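PDB 6P74: putative ATP-dependent endonuclease of the OLD family from Thermus scotoductus, which degrades linear and supercoiled double-stranded DNA as a metal-dependent 5'-to-3' exonuclease, nicks circular DNA, and hydrolyses ATP when stimulated by DNA. Local coordinates for residues A[2-7]-A[15-20]; A[71-76]-A[89-94]; A[11-16]-A[34-39]. All blocks are in the same frame, centred on the assembly; numbering follows the deposited sequence.

Interaction 1: residues A[2-7]-A[15-20]; sequences LKRLQV and DIDLPL
Arg4 and Asp17 meet in a bidentate, side-on salt bridge on one face of a pair of antiparallel strands. NE of Arg4 donates to OD1 of Asp17 at 3.0 Å, and NH2 of Arg4 donates to OD2 of Asp17 at the same 3.0 Å, so each carboxylate oxygen is gripped on its syn side by its own nitrogen. The two planes lie only 11° apart, close to the flat geometry of a paired guanidinium and carboxylate, although the NH2 bond is the more tilted of the two. Both side chains set off with CG anti to the backbone N, and Arg4 stays extended as far as NE, which carries its guanidinium diagonally across the sheet. Gln6, paired with Asp17 in the register, lies alongside the acid with its CG 3.7 Å from OD1 of Asp17. Its OE1 sits above the Arg4 guanidinium and accepts a hydrogen bond from His75.

The strands are the two arms of the beta hairpin 2-10/13-19 in the N-terminal ATPase region. Leu5 and Leu18 exchange both backbone bonds, N of each to O of the other at 3.0 Å, while Val7 and Ile16 form the next hydrogen-bonded pair, in which the bond from Ile16 N is weak. The opposite face, that of Leu5, Val7, Ile16 and Leu18, is apolar. CB of Val7 packs 3.7 Å from CG1 of Ile16, the two side chains running side by side. At the end of the pair, CD1 of Leu20 reaches CB of Leu2 at 3.6 Å and also approaches CB of Leu5.

Farther out, Leu2, Leu5 and Ile16 press against helix 34-45. Along its other edge strand 2-10 pairs with strand 70-76, where Lys3 and Arg4 both face His75 in a classic beta bulge.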
loop_
_atom_site.group_PDB
_atom_site.type_symbol
_atom_site.label_atom_id
_atom_site.label_comp_id
_atom_site.label_asym_id
_atom_site.label_seq_id
_atom_site.Cartn_x
_atom_site.Cartn_y
_atom_site.Cartn_z
ATOM N N LEU A 2 -4.880 -24.307 -1.073
ATOM C CA LEU A 2 -6.074 -23.486 -0.975
ATOM C C LEU A 2 -7.087 -23.925 -2.027
ATOM O O LEU A 2 -6.725 -24.314 -3.138
ATOM C CB LEU A 2 -5.717 -22.007 -1.127
ATOM C CG LEU A 2 -4.550 -21.656 -0.183
ATOM C CD1 LEU A 2 -4.179 -20.202 -0.265
ATOM C CD2 LEU A 2 -4.848 -22.050 1.275
ATOM N N LYS A 3 -8.364 -23.909 -1.646
ATOM C CA LYS A 3 -9.436 -24.424 -2.474
ATOM C C LYS A 3 -10.456 -23.376 -2.865
ATOM O O LYS A 3 -11.146 -23.547 -3.873
ATOM C CB LYS A 3 -10.162 -25.562 -1.739
ATOM C CG LYS A 3 -9.458 -26.903 -1.814
ATOM C CD LYS A 3 -9.445 -27.403 -3.262
ATOM C CE LYS A 3 -8.958 -28.831 -3.344
ATOM N NZ LYS A 3 -9.114 -29.350 -4.726
ATOM N N ARG A 4 -10.567 -22.293 -2.110
ATOM C CA ARG A 4 -11.672 -21.388 -2.345
ATOM C C ARG A 4 -11.378 -20.152 -1.523
ATOM O O ARG A 4 -10.709 -20.245 -0.488
ATOM C CB ARG A 4 -12.999 -22.074 -2.013
ATOM C CG ARG A 4 -14.208 -21.196 -2.045
ATOM C CD ARG A 4 -15.431 -22.038 -1.753
ATOM N NE ARG A 4 -16.651 -21.239 -1.629
ATOM C CZ ARG A 4 -17.767 -21.661 -1.038
ATOM N NH1 ARG A 4 -17.823 -22.877 -0.507
ATOM N NH2 ARG A 4 -18.826 -20.864 -0.967
ATOM N N LEU A 5 -11.839 -19.003 -2.014
ATOM C CA LEU A 5 -11.681 -17.727 -1.332
ATOM C C LEU A 5 -13.025 -17.015 -1.377
ATOM O O LEU A 5 -13.644 -16.931 -2.441
ATOM C CB LEU A 5 -10.601 -16.841 -1.954
ATOM C CG LEU A 5 -10.573 -15.391 -1.462
ATOM C CD1 LEU A 5 -10.006 -15.331 -0.069
ATOM C CD2 LEU A 5 -9.753 -14.546 -2.392
ATOM N N GLN A 6 -13.476 -16.502 -0.234
ATOM C CA GLN A 6 -14.663 -15.654 -0.183
ATOM C C GLN A 6 -14.288 -14.329 0.455
ATOM O O GLN A 6 -13.617 -14.303 1.490
ATOM C CB GLN A 6 -15.803 -16.306 0.587
ATOM C CG GLN A 6 -16.398 -17.490 -0.133
ATOM C CD GLN A 6 -17.161 -18.427 0.792
ATOM O OE1 GLN A 6 -16.591 -19.022 1.719
ATOM N NE2 GLN A 6 -18.458 -18.564 0.544
ATOM N N VAL A 7 -14.697 -13.232 -0.175
ATOM C CA VAL A 7 -14.381 -11.906 0.325
ATOM C C VAL A 7 -15.645 -11.067 0.301
ATOM O O VAL A 7 -16.341 -11.009 -0.718
ATOM C CB VAL A 7 -13.265 -11.241 -0.498
ATOM C CG1 VAL A 7 -12.900 -9.903 0.096
ATOM C CG2 VAL A 7 -12.049 -12.137 -0.540
ATOM N N ASP A 15 -18.473 -8.546 -2.809
ATOM C CA ASP A 15 -18.851 -9.937 -2.570
ATOM C C ASP A 15 -18.167 -10.653 -3.731
ATOM O O ASP A 15 -18.284 -10.218 -4.883
ATOM C CB ASP A 15 -20.366 -10.062 -2.429
ATOM C CG ASP A 15 -20.806 -11.476 -2.070
ATOM O OD1 ASP A 15 -20.028 -12.424 -2.292
ATOM O OD2 ASP A 15 -21.934 -11.643 -1.560
ATOM N N ILE A 16 -17.463 -11.748 -3.438
ATOM C CA ILE A 16 -16.798 -12.530 -4.472
ATOM C C ILE A 16 -16.563 -13.901 -3.864
ATOM O O ILE A 16 -16.389 -14.059 -2.653
ATOM C CB ILE A 16 -15.479 -12.011 -5.088
ATOM C CG1 ILE A 16 -14.462 -11.778 -3.978
ATOM C CG2 ILE A 16 -15.735 -10.740 -5.893
ATOM C CD1 ILE A 16 -13.026 -11.961 -4.402
ATOM N N ASP A 17 -16.508 -14.891 -4.745
ATOM C CA ASP A 17 -16.344 -16.281 -4.346
ATOM C C ASP A 17 -15.652 -17.008 -5.495
ATOM O O ASP A 17 -16.253 -17.187 -6.558
ATOM C CB ASP A 17 -17.715 -16.878 -4.031
ATOM C CG ASP A 17 -17.641 -18.305 -3.538
ATOM O OD1 ASP A 17 -16.527 -18.895 -3.520
ATOM O OD2 ASP A 17 -18.719 -18.834 -3.174
ATOM N N LEU A 18 -14.399 -17.416 -5.311
ATOM C CA LEU A 18 -13.805 -18.116 -6.442
ATOM C C LEU A 18 -13.100 -19.391 -6.016
ATOM O O LEU A 18 -12.526 -19.464 -4.924
ATOM C CB LEU A 18 -12.812 -17.225 -7.209
ATOM C CG LEU A 18 -11.557 -16.788 -6.473
ATOM C CD1 LEU A 18 -10.369 -16.758 -7.440
ATOM C CD2 LEU A 18 -11.802 -15.425 -5.882
ATOM N N PRO A 19 -13.117 -20.411 -6.867
ATOM C CA PRO A 19 -12.300 -21.597 -6.594
ATOM C C PRO A 19 -10.833 -21.291 -6.804
ATOM O O PRO A 19 -10.458 -20.390 -7.563
ATOM C CB PRO A 19 -12.796 -22.626 -7.612
ATOM C CG PRO A 19 -13.307 -21.753 -8.781
ATOM C CD PRO A 19 -13.910 -20.537 -8.108
ATOM N N LEU A 20 -10.000 -22.049 -6.100
ATOM C CA LEU A 20 -8.559 -21.978 -6.245
ATOM C C LEU A 20 -8.047 -23.363 -6.601
ATOM O O LEU A 20 -8.483 -24.355 -6.022
ATOM C CB LEU A 20 -7.902 -21.468 -4.968
ATOM C CG LEU A 20 -8.314 -20.058 -4.540
ATOM C CD1 LEU A 20 -7.787 -19.780 -3.144
ATOM C CD2 LEU A 20 -7.767 -19.038 -5.495
#

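Interaction 2: residues A[71-76]-A[89-94]; sequences EITVHF and AFRLTC
Backbone hydrogen bonds join Ile72 to Leu92 and Val74 to Phe90 as reciprocal antiparallel pairs. Leu92 N reaches Ile72 O at 2.7 Å, nearly straight at 174°.

Aromatic contacts gather at one end. Phe76 turns an edge onto Phe90 in a T-shaped pair, with CE2 of Phe76 over the centre of the Phe90 ring, centroids 5.1 Å apart and planes at 64°. With its CG wedged between backbone N and carbonyl carbon (chi1 55°), the Phe76 ring also passes over the backbone N of Ala89. The methyl of Ala89 makes a CH-pi contact, CB lying 4.0 Å from the centroid of the His75 ring.

Polar side chains meet more loosely on the His75 face. OE2 of Glu71 is 3.7 Å from NE of Arg91 and well out of the guanidinium plane, a long salt bridge of charges alone, and OG1 of Thr73 lies 3.3 Å from CG of Arg91. The guanidinium of Arg91 finds its stronger partner in Glu106.

Ile72, Val74 and Phe90 pack against helix 34-45, while strand 2-10 flanks 70-76 and strand 100-109 flanks 85-97, which places this pair in the interior of the antiparallel sheet.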
loop_
_atom_site.group_PDB
_atom_site.type_symbol
_atom_site.label_atom_id
_atom_site.label_comp_id
_atom_site.label_asym_id
_atom_site.label_seq_id
_atom_site.Cartn_x
_atom_site.Cartn_y
_atom_site.Cartn_z
ATOM N N GLU A 71 -15.173 -9.569 5.670
ATOM C CA GLU A 71 -15.174 -11.020 5.860
ATOM C C GLU A 71 -14.306 -11.667 4.789
ATOM O O GLU A 71 -14.627 -11.576 3.603
ATOM C CB GLU A 71 -16.593 -11.581 5.772
ATOM C CG GLU A 71 -17.247 -11.954 7.062
ATOM C CD GLU A 71 -18.548 -12.697 6.819
ATOM O OE1 GLU A 71 -19.621 -12.054 6.804
ATOM O OE2 GLU A 71 -18.488 -13.926 6.609
ATOM N N ILE A 72 -13.238 -12.346 5.192
ATOM C CA ILE A 72 -12.425 -13.118 4.261
ATOM C C ILE A 72 -12.378 -14.564 4.742
ATOM O O ILE A 72 -11.908 -14.843 5.851
ATOM C CB ILE A 72 -11.013 -12.540 4.119
ATOM C CG1 ILE A 72 -11.092 -11.074 3.711
ATOM C CG2 ILE A 72 -10.258 -13.319 3.083
ATOM C CD1 ILE A 72 -9.835 -10.304 3.970
ATOM N N THR A 73 -12.845 -15.483 3.899
ATOM C CA THR A 73 -12.868 -16.906 4.220
ATOM C C THR A 73 -11.964 -17.652 3.245
ATOM O O THR A 73 -12.159 -17.567 2.028
ATOM C CB THR A 73 -14.301 -17.454 4.157
ATOM O OG1 THR A 73 -15.149 -16.710 5.038
ATOM C CG2 THR A 73 -14.331 -18.918 4.557
ATOM N N VAL A 74 -10.983 -18.387 3.765
ATOM C CA VAL A 74 -10.108 -19.203 2.928
ATOM C C VAL A 74 -10.340 -20.670 3.258
ATOM O O VAL A 74 -10.226 -21.077 4.417
ATOM C CB VAL A 74 -8.632 -18.835 3.112
ATOM C CG1 VAL A 74 -7.811 -19.522 2.053
ATOM C CG2 VAL A 74 -8.455 -17.340 3.039
ATOM N N HIS A 75 -10.664 -21.462 2.242
ATOM C CA HIS A 75 -10.879 -22.894 2.381
ATOM C C HIS A 75 -9.666 -23.662 1.876
ATOM O O HIS A 75 -8.996 -23.249 0.927
ATOM C CB HIS A 75 -12.106 -23.354 1.598
ATOM C CG HIS A 75 -13.363 -22.626 1.942
ATOM N ND1 HIS A 75 -14.443 -23.246 2.537
ATOM C CD2 HIS A 75 -13.729 -21.337 1.747
ATOM C CE1 HIS A 75 -15.418 -22.370 2.694
ATOM N NE2 HIS A 75 -15.011 -21.203 2.224
ATOM N N PHE A 76 -9.393 -24.801 2.508
ATOM C CA PHE A 76 -8.231 -25.574 2.111
ATOM C C PHE A 76 -8.488 -27.063 2.304
ATOM O O PHE A 76 -9.489 -27.484 2.882
ATOM C CB PHE A 76 -6.996 -25.128 2.885
ATOM C CG PHE A 76 -7.182 -25.167 4.368
ATOM C CD1 PHE A 76 -7.149 -26.370 5.050
ATOM C CD2 PHE A 76 -7.399 -24.005 5.081
ATOM C CE1 PHE A 76 -7.328 -26.412 6.410
ATOM C CE2 PHE A 76 -7.574 -24.038 6.432
ATOM C CZ PHE A 76 -7.536 -25.247 7.101
ATOM N N ALA A 89 -11.186 -24.502 6.903
ATOM C CA ALA A 89 -11.223 -23.118 6.446
ATOM C C ALA A 89 -11.035 -22.192 7.634
ATOM O O ALA A 89 -11.291 -22.565 8.778
ATOM C CB ALA A 89 -12.536 -22.789 5.727
ATOM N N PHE A 90 -10.578 -20.980 7.338
ATOM C CA PHE A 90 -10.466 -19.896 8.296
ATOM C C PHE A 90 -11.326 -18.737 7.819
ATOM O O PHE A 90 -11.410 -18.485 6.614
ATOM C CB PHE A 90 -9.024 -19.431 8.432
ATOM C CG PHE A 90 -8.070 -20.509 8.804
ATOM C CD1 PHE A 90 -8.456 -21.533 9.663
ATOM C CD2 PHE A 90 -6.770 -20.482 8.336
ATOM C CE1 PHE A 90 -7.565 -22.526 10.032
ATOM C CE2 PHE A 90 -5.861 -21.471 8.704
ATOM C CZ PHE A 90 -6.257 -22.495 9.541
ATOM N N ARG A 91 -11.969 -18.036 8.757
ATOM C CA ARG A 91 -12.780 -16.864 8.434
ATOM C C ARG A 91 -12.285 -15.677 9.244
ATOM O O ARG A 91 -12.363 -15.690 10.477
ATOM C CB ARG A 91 -14.271 -17.082 8.699
ATOM C CG ARG A 91 -15.081 -15.881 8.250
ATOM C CD ARG A 91 -16.418 -15.768 8.929
ATOM N NE ARG A 91 -17.327 -16.830 8.525
ATOM C CZ ARG A 91 -17.970 -17.621 9.379
ATOM N NH1 ARG A 91 -17.810 -17.456 10.689
ATOM N NH2 ARG A 91 -18.786 -18.566 8.925
ATOM N N LEU A 92 -11.788 -14.651 8.547
ATOM C CA LEU A 92 -11.268 -13.448 9.180
ATOM C C LEU A 92 -12.327 -12.363 9.068
ATOM O O LEU A 92 -12.762 -12.025 7.960
ATOM C CB LEU A 92 -9.955 -12.998 8.536
ATOM C CG LEU A 92 -9.284 -11.754 9.141
ATOM C CD1 LEU A 92 -8.891 -12.003 10.570
ATOM C CD2 LEU A 92 -8.058 -11.336 8.330
ATOM N N THR A 93 -12.760 -11.840 10.210
ATOM C CA THR A 93 -13.774 -10.801 10.245
ATOM C C THR A 93 -13.179 -9.554 10.875
ATOM O O THR A 93 -12.420 -9.639 11.845
ATOM C CB THR A 93 -15.019 -11.241 11.035
ATOM O OG1 THR A 93 -15.510 -12.489 10.529
ATOM C CG2 THR A 93 -16.111 -10.197 10.913
ATOM N N CYS A 94 -13.511 -8.395 10.316
ATOM C CA CYS A 94 -13.184 -7.117 10.939
ATOM C C CYS A 94 -14.423 -6.240 10.888
ATOM O O CYS A 94 -14.860 -5.842 9.802
ATOM C CB CYS A 94 -12.008 -6.435 10.247
ATOM S SG CYS A 94 -11.581 -4.846 10.999
#

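Interaction 3: residues A[11-16]-A[34-39]; sequences RCLEDI and KTTILR. With SO4 (sulfate ion), chain D.
The helix that follows the Walker A loop, with the ATP-site residues Lys34 and Thr35 assigned at its start, packs here against residues 11-16 at the turn of the N-terminal hairpin. Thr36, one step beyond Thr35, is the centre of the contact. Its methyl CG2 stands anti to the backbone N (chi1 -59° for OG1) and meets CD1 of Leu13 at 3.5 Å, the two side chains running antiparallel past one another, while CB of Arg11 touches the same methyl at 4.0 Å. On the other branch, OG1 of Thr36 lies 3.8 Å from SG of Cys12.

The next residue of the helix, Ile37, continues the apolar seam: its CG1 receives CD1 of Ile16 at 3.8 Å and CD1 of Leu13 at 4.0 Å. No direct hydrogen bond crosses between the segments. Instead, one water bridges them, accepting from NH1 of Arg11 at 2.8 Å, in the guanidinium plane, and hydrogen-bonding OG1 of Thr36 at 2.9 Å. Arg11 is held from elsewhere by a salt bridge through NE to Asp60, which helps to fix its extended side chain. Its NH1 comes within 4.4 Å of NE of Arg39, and Arg39 is itself paired with Glu276, which probably eases the closeness of like charges.

At the start of the helix a sulfate ion, probably from the crystallisation liquor, is hydrogen-bonded to the backbone amides of Gly31 and Gly33; its exact placement beside Thr35 is doubtful. An anion cradled by loop amides at a helix N-terminus, before Lys34 and Thr35, is characteristic of the P-loop (Walker A motif) of P-loop NTPases, to which ABC-type ATPases belong.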
loop_
_atom_site.group_PDB
_atom_site.type_symbol
_atom_site.label_atom_id
_atom_site.label_comp_id
_atom_site.label_asym_id
_atom_site.label_seq_id
_atom_site.Cartn_x
_atom_site.Cartn_y
_atom_site.Cartn_z
ATOM N N ARG A 11 -12.182 -3.535 0.688
ATOM C CA ARG A 11 -11.789 -2.593 -0.359
ATOM C C ARG A 11 -12.797 -2.605 -1.505
ATOM O O ARG A 11 -13.984 -2.334 -1.289
ATOM C CB ARG A 11 -10.365 -2.898 -0.837
ATOM C CG ARG A 11 -9.322 -2.495 0.203
ATOM C CD ARG A 11 -7.943 -3.078 -0.063
ATOM N NE ARG A 11 -7.112 -3.066 1.148
ATOM C CZ ARG A 11 -5.808 -3.340 1.173
ATOM N NH1 ARG A 11 -5.163 -3.638 0.048
ATOM N NH2 ARG A 11 -5.142 -3.306 2.321
ATOM N N CYS A 12 -12.355 -2.915 -2.721
ATOM C CA CYS A 12 -13.274 -2.915 -3.853
ATOM C C CYS A 12 -14.087 -4.201 -3.971
ATOM O O CYS A 12 -14.990 -4.258 -4.815
ATOM C CB CYS A 12 -12.510 -2.649 -5.159
ATOM S SG CYS A 12 -11.147 -3.787 -5.530
ATOM N N LEU A 13 -13.819 -5.217 -3.141
ATOM C CA LEU A 13 -14.456 -6.531 -3.270
ATOM C C LEU A 13 -15.698 -6.563 -2.392
ATOM O O LEU A 13 -15.645 -6.917 -1.211
ATOM C CB LEU A 13 -13.483 -7.647 -2.896
ATOM C CG LEU A 13 -12.146 -7.671 -3.643
ATOM C CD1 LEU A 13 -11.289 -8.845 -3.196
ATOM C CD2 LEU A 13 -12.381 -7.717 -5.144
ATOM N N GLU A 14 -16.844 -6.212 -2.978
ATOM C CA GLU A 14 -18.084 -6.218 -2.210
ATOM C C GLU A 14 -18.483 -7.636 -1.835
ATOM O O GLU A 14 -18.780 -7.919 -0.665
ATOM C CB GLU A 14 -19.199 -5.536 -2.989
ATOM C CG GLU A 14 -20.564 -5.688 -2.345
ATOM C CD GLU A 14 -21.539 -4.602 -2.759
ATOM O OE1 GLU A 14 -22.259 -4.096 -1.872
ATOM O OE2 GLU A 14 -21.590 -4.248 -3.961
ATOM N N ASP A 15 -18.473 -8.546 -2.809
ATOM C CA ASP A 15 -18.851 -9.937 -2.570
ATOM C C ASP A 15 -18.167 -10.653 -3.731
ATOM O O ASP A 15 -18.284 -10.218 -4.883
ATOM C CB ASP A 15 -20.366 -10.062 -2.429
ATOM C CG ASP A 15 -20.806 -11.476 -2.070
ATOM O OD1 ASP A 15 -20.028 -12.424 -2.292
ATOM O OD2 ASP A 15 -21.934 -11.643 -1.560
ATOM N N ILE A 16 -17.463 -11.748 -3.438
ATOM C CA ILE A 16 -16.798 -12.530 -4.472
ATOM C C ILE A 16 -16.563 -13.901 -3.864
ATOM O O ILE A 16 -16.389 -14.059 -2.653
ATOM C CB ILE A 16 -15.479 -12.011 -5.088
ATOM C CG1 ILE A 16 -14.462 -11.778 -3.978
ATOM C CG2 ILE A 16 -15.735 -10.740 -5.893
ATOM C CD1 ILE A 16 -13.026 -11.961 -4.402
ATOM N N LYS A 34 -7.991 -7.536 -9.043
ATOM C CA LYS A 34 -6.906 -8.506 -9.198
ATOM C C LYS A 34 -5.998 -8.591 -7.969
ATOM O O LYS A 34 -5.895 -9.638 -7.319
ATOM C CB LYS A 34 -6.087 -8.101 -10.438
ATOM C CG LYS A 34 -5.273 -9.191 -11.095
ATOM C CD LYS A 34 -5.109 -8.933 -12.631
ATOM C CE LYS A 34 -4.124 -7.815 -12.979
ATOM N NZ LYS A 34 -4.722 -6.443 -12.957
ATOM N N THR A 35 -5.319 -7.486 -7.655
ATOM C CA THR A 35 -4.345 -7.479 -6.573
ATOM C C THR A 35 -5.028 -7.579 -5.213
ATOM O O THR A 35 -4.464 -8.155 -4.275
ATOM C CB THR A 35 -3.484 -6.216 -6.674
ATOM O OG1 THR A 35 -2.756 -6.240 -7.908
ATOM C CG2 THR A 35 -2.500 -6.128 -5.526
ATOM N N THR A 36 -6.246 -7.050 -5.102
ATOM C CA THR A 36 -6.970 -7.101 -3.840
ATOM C C THR A 36 -7.338 -8.535 -3.469
ATOM O O THR A 36 -7.332 -8.895 -2.288
ATOM C CB THR A 36 -8.202 -6.200 -3.934
ATOM O OG1 THR A 36 -7.782 -4.853 -4.226
ATOM C CG2 THR A 36 -9.000 -6.217 -2.635
ATOM N N ILE A 37 -7.646 -9.375 -4.462
ATOM C CA ILE A 37 -7.805 -10.800 -4.184
ATOM C C ILE A 37 -6.543 -11.353 -3.531
ATOM O O ILE A 37 -6.604 -12.026 -2.496
ATOM C CB ILE A 37 -8.157 -11.573 -5.470
ATOM C CG1 ILE A 37 -9.593 -11.255 -5.905
ATOM C CG2 ILE A 37 -7.965 -13.079 -5.263
ATOM C CD1 ILE A 37 -9.976 -11.822 -7.258
ATOM N N LEU A 38 -5.378 -11.079 -4.121
ATOM C CA LEU A 38 -4.145 -11.607 -3.550
ATOM C C LEU A 38 -3.909 -11.074 -2.140
ATOM O O LEU A 38 -3.498 -11.833 -1.249
ATOM C CB LEU A 38 -2.957 -11.277 -4.440
ATOM C CG LEU A 38 -3.027 -11.822 -5.861
ATOM C CD1 LEU A 38 -1.687 -11.629 -6.529
ATOM C CD2 LEU A 38 -3.417 -13.289 -5.837
ATOM N N ARG A 39 -4.146 -9.771 -1.912
ATOM C CA ARG A 39 -3.895 -9.209 -0.583
ATOM C C ARG A 39 -4.820 -9.830 0.466
ATOM O O ARG A 39 -4.412 -10.044 1.615
ATOM C CB ARG A 39 -4.038 -7.688 -0.606
ATOM C CG ARG A 39 -3.137 -6.997 -1.634
ATOM C CD ARG A 39 -1.677 -6.847 -1.186
ATOM N NE ARG A 39 -1.308 -5.436 -1.054
ATOM C CZ ARG A 39 -0.913 -4.653 -2.058
ATOM N NH1 ARG A 39 -0.811 -5.134 -3.291
ATOM N NH2 ARG A 39 -0.617 -3.380 -1.826
HETATM S S SO4 D . -5.877 -4.445 -8.625
HETATM O O1 SO4 D . -7.203 -4.639 -9.197
HETATM O O2 SO4 D . -5.072 -5.632 -8.881
HETATM O O3 SO4 D . -5.240 -3.295 -9.250
HETATM O O4 SO4 D . -5.989 -4.219 -7.188
HETATM O O HOH W 1 -5.531 -4.050 -2.663
#

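In the fold
All three contacts belong to the N-terminal part of the ATPase domain. Along the chain, interactions 1 and 3 overlap, sharing Asp15 and Ile16 on strand 13-19, and interaction 2 follows both. Strands 2-10 and 70-76 are neighbours in one antiparallel sheet, so interactions 1 and 2, with centres about 10 Å apart, touch directly through Lys3 and Gln6 with His75. Interaction 3 lies about 10 Å from interaction 1, centre to centre, and joins it where Leu5 and Leu18 meet Ile37; from interaction 2 it is separated by about 6 Å between nearest atoms. Helix 34-45 thus links the loop assigned to ATP binding to this sheet, while the nuclease metal site belongs to the separate Toprim domain.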